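Local coordinates for protein glycoside Hydrolase (Bacteroides plebeius, PDB 5T3B) that belongs to glycoside hydrolase family 50 and probably hydrolyses glycosidic bonds of complex polysaccharides in a human gut bacterium, at residues Q93-T98 with R102-S107. Sequence-based numbering, arbitrary orientation.
Sequences QKFKAT and RVEKNS. With EDO (1,2-ethanediol), chain F; EDO (1,2-ethanediol), chain O.
The loop running from helix 76-82 into strand 102-105 is bridged by Arg102, whose guanidinium reaches back to the carbonyl of Lys96. Arg102 NH2 lies 2.7 Å from Lys96 O, in the carbonyl plane and on a lone pair (N-H...O 154°), and NE adds a second, less straight bond (138°) to the same oxygen. With CG held between backbone N and carbonyl carbon (chi1 68°) and the chain extended to NE, Arg102 CD passes 3.6 Å from Thr98 CG2. The other edge of the guanidinium meets Glu104 end-on: Arg102 NH1 and NH2 each stand 3.1 Å from Glu104 OE1, forming a salt bridge along the strand. Replacing Arg102 with an alanine would probably leave Lys96 O without both donors and Glu104 without this charged mate. Strand 102-105 forms a beta hairpin with strand 111-114, backbone hydrogen bonds joining Arg102 to Val114 and Glu104 to Trp112; Val114 also touches Phe95 and Glu104. Glu104 CB lies over one face of the Phe95 ring, while its carboxylate, inclined to the ring plane, brings Glu104 CD within 3.9 Å of Phe95 CD1. Water links Lys96 N to Glu104 OE1, and another joins Gln93 OE1 to Asn106 ND2; Asn106 OD1 accepts from Arg110 N.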
loop_
_atom_site.group_PDB
_atom_site.type_symbol
_atom_site.label_atom_id
_atom_site.label_comp_id
_atom_site.label_asym_id
_atom_site.label_seq_id
_atom_site.Cartn_x
_atom_site.Cartn_y
_atom_site.Cartn_z
ATOM N N GLN A 93 2.168 -19.293 -16.413
ATOM C CA GLN A 93 2.731 -18.287 -17.322
ATOM C C GLN A 93 3.865 -17.596 -16.672
ATOM O O GLN A 93 3.853 -17.308 -15.470
ATOM C CB GLN A 93 1.631 -17.286 -17.692
ATOM C CG GLN A 93 2.005 -16.243 -18.757
ATOM C CD GLN A 93 0.875 -15.308 -19.087
ATOM O OE1 GLN A 93 -0.083 -15.238 -18.389
ATOM N NE2 GLN A 93 0.989 -14.601 -20.205
ATOM N N LYS A 94 4.857 -17.271 -17.480
ATOM C CA LYS A 94 5.909 -16.352 -17.093
ATOM C C LYS A 94 6.141 -15.377 -18.237
ATOM O O LYS A 94 5.634 -15.531 -19.363
ATOM C CB LYS A 94 7.163 -17.056 -16.685
ATOM C CG LYS A 94 7.998 -17.653 -17.786
ATOM C CD LYS A 94 9.361 -18.255 -17.320
ATOM C CE LYS A 94 10.326 -17.157 -16.967
ATOM N NZ LYS A 94 10.869 -16.270 -18.114
ATOM N N PHE A 95 6.898 -14.347 -17.949
ATOM C CA PHE A 95 7.173 -13.248 -18.837
ATOM C C PHE A 95 8.664 -13.111 -19.038
ATOM O O PHE A 95 9.490 -13.846 -18.444
ATOM C CB PHE A 95 6.584 -11.957 -18.246
ATOM C CG PHE A 95 5.131 -12.033 -18.021
ATOM C CD1 PHE A 95 4.256 -11.659 -19.039
ATOM C CD2 PHE A 95 4.629 -12.585 -16.870
ATOM C CE1 PHE A 95 2.903 -11.769 -18.881
ATOM C CE2 PHE A 95 3.254 -12.701 -16.688
ATOM C CZ PHE A 95 2.379 -12.300 -17.681
ATOM N N LYS A 96 9.069 -12.129 -19.832
ATOM C CA LYS A 96 10.495 -11.864 -20.000
ATOM C C LYS A 96 11.177 -11.498 -18.691
ATOM O O LYS A 96 10.692 -10.699 -17.943
ATOM C CB LYS A 96 10.717 -10.738 -20.993
ATOM C CG LYS A 96 12.182 -10.486 -21.323
ATOM C CD LYS A 96 12.361 -9.330 -22.281
ATOM C CE LYS A 96 13.857 -9.001 -22.422
ATOM N NZ LYS A 96 14.149 -7.655 -23.050
ATOM N N ALA A 97 12.340 -12.077 -18.479
ATOM C CA ALA A 97 13.193 -11.753 -17.317
ATOM C C ALA A 97 14.106 -10.644 -17.654
ATOM O O ALA A 97 14.775 -10.684 -18.696
ATOM C CB ALA A 97 14.032 -12.968 -16.934
ATOM N N THR A 98 14.236 -9.667 -16.756
ATOM C CA THR A 98 15.239 -8.611 -16.879
ATOM C C THR A 98 16.247 -8.571 -15.760
ATOM O O THR A 98 17.197 -7.747 -15.767
ATOM C CB THR A 98 14.573 -7.226 -16.940
ATOM O OG1 THR A 98 13.934 -7.032 -15.664
ATOM C CG2 THR A 98 13.589 -7.093 -18.077
ATOM N N ARG A 102 9.727 -5.770 -12.144
ATOM C CA ARG A 102 9.170 -4.845 -13.154
ATOM C C ARG A 102 7.662 -5.067 -13.258
ATOM O O ARG A 102 7.135 -5.941 -12.586
ATOM C CB ARG A 102 9.874 -5.055 -14.502
ATOM C CG ARG A 102 9.562 -6.370 -15.138
ATOM C CD ARG A 102 10.432 -6.631 -16.372
ATOM N NE ARG A 102 10.032 -7.775 -17.113
ATOM C CZ ARG A 102 8.986 -7.821 -17.896
ATOM N NH1 ARG A 102 8.247 -6.724 -18.141
ATOM N NH2 ARG A 102 8.636 -8.959 -18.440
ATOM N N VAL A 103 6.981 -4.276 -14.092
ATOM C CA VAL A 103 5.556 -4.337 -14.239
ATOM C C VAL A 103 5.209 -4.838 -15.620
ATOM O O VAL A 103 5.725 -4.303 -16.613
ATOM C CB VAL A 103 4.901 -2.984 -13.951
ATOM C CG1 VAL A 103 3.413 -3.055 -14.053
ATOM C CG2 VAL A 103 5.344 -2.451 -12.605
ATOM N N GLU A 104 4.269 -5.784 -15.699
ATOM C CA GLU A 104 3.742 -6.320 -16.946
ATOM C C GLU A 104 2.184 -6.255 -17.003
ATOM O O GLU A 104 1.525 -6.016 -16.045
ATOM C CB GLU A 104 4.103 -7.781 -16.997
ATOM C CG GLU A 104 5.375 -7.994 -17.774
ATOM C CD GLU A 104 5.164 -7.892 -19.260
ATOM O OE1 GLU A 104 6.147 -8.020 -19.935
ATOM O OE2 GLU A 104 4.042 -7.656 -19.738
ATOM N N LYS A 105 1.591 -6.593 -18.163
ATOM C CA LYS A 105 0.122 -6.733 -18.311
ATOM C C LYS A 105 -0.135 -7.913 -19.238
ATOM O O LYS A 105 0.520 -8.033 -20.286
ATOM C CB LYS A 105 -0.546 -5.402 -18.808
ATOM C CG LYS A 105 -2.051 -5.545 -19.003
ATOM C CD LYS A 105 -2.981 -4.308 -18.956
ATOM C CE LYS A 105 -2.824 -3.148 -19.871
ATOM N NZ LYS A 105 -3.641 -2.045 -19.296
ATOM N N ASN A 106 -1.040 -8.783 -18.828
ATOM C CA ASN A 106 -1.367 -9.999 -19.614
ATOM C C ASN A 106 -2.438 -9.666 -20.631
ATOM O O ASN A 106 -2.978 -8.526 -20.686
ATOM C CB ASN A 106 -1.716 -11.261 -18.726
ATOM C CG ASN A 106 -3.055 -11.212 -18.078
ATOM O OD1 ASN A 106 -3.900 -10.381 -18.447
ATOM N ND2 ASN A 106 -3.270 -12.121 -17.005
ATOM N N SER A 107 -2.783 -10.660 -21.457
ATOM C CA SER A 107 -3.679 -10.405 -22.575
ATOM C C SER A 107 -5.108 -10.181 -22.238
ATOM O O SER A 107 -5.858 -9.670 -23.056
ATOM C CB SER A 107 -3.615 -11.565 -23.559
ATOM O OG SER A 107 -3.986 -12.871 -23.078
HETATM C C1 EDO F . -0.052 -16.715 -12.818
HETATM O O1 EDO F . -1.233 -17.388 -12.349
HETATM C C2 EDO F . 0.258 -16.971 -14.237
HETATM O O2 EDO F . 0.015 -18.342 -14.604
HETATM C C1 EDO O . 11.787 -16.493 -22.326
HETATM O O1 EDO O . 11.415 -15.275 -21.717
HETATM C C2 EDO O . 11.141 -17.512 -21.443
HETATM O O2 EDO O . 11.910 -17.765 -20.266
HETATM O O HOH W 1 -1.186 -14.178 -16.280
HETATM O O HOH W 2 7.293 -10.600 -21.445
#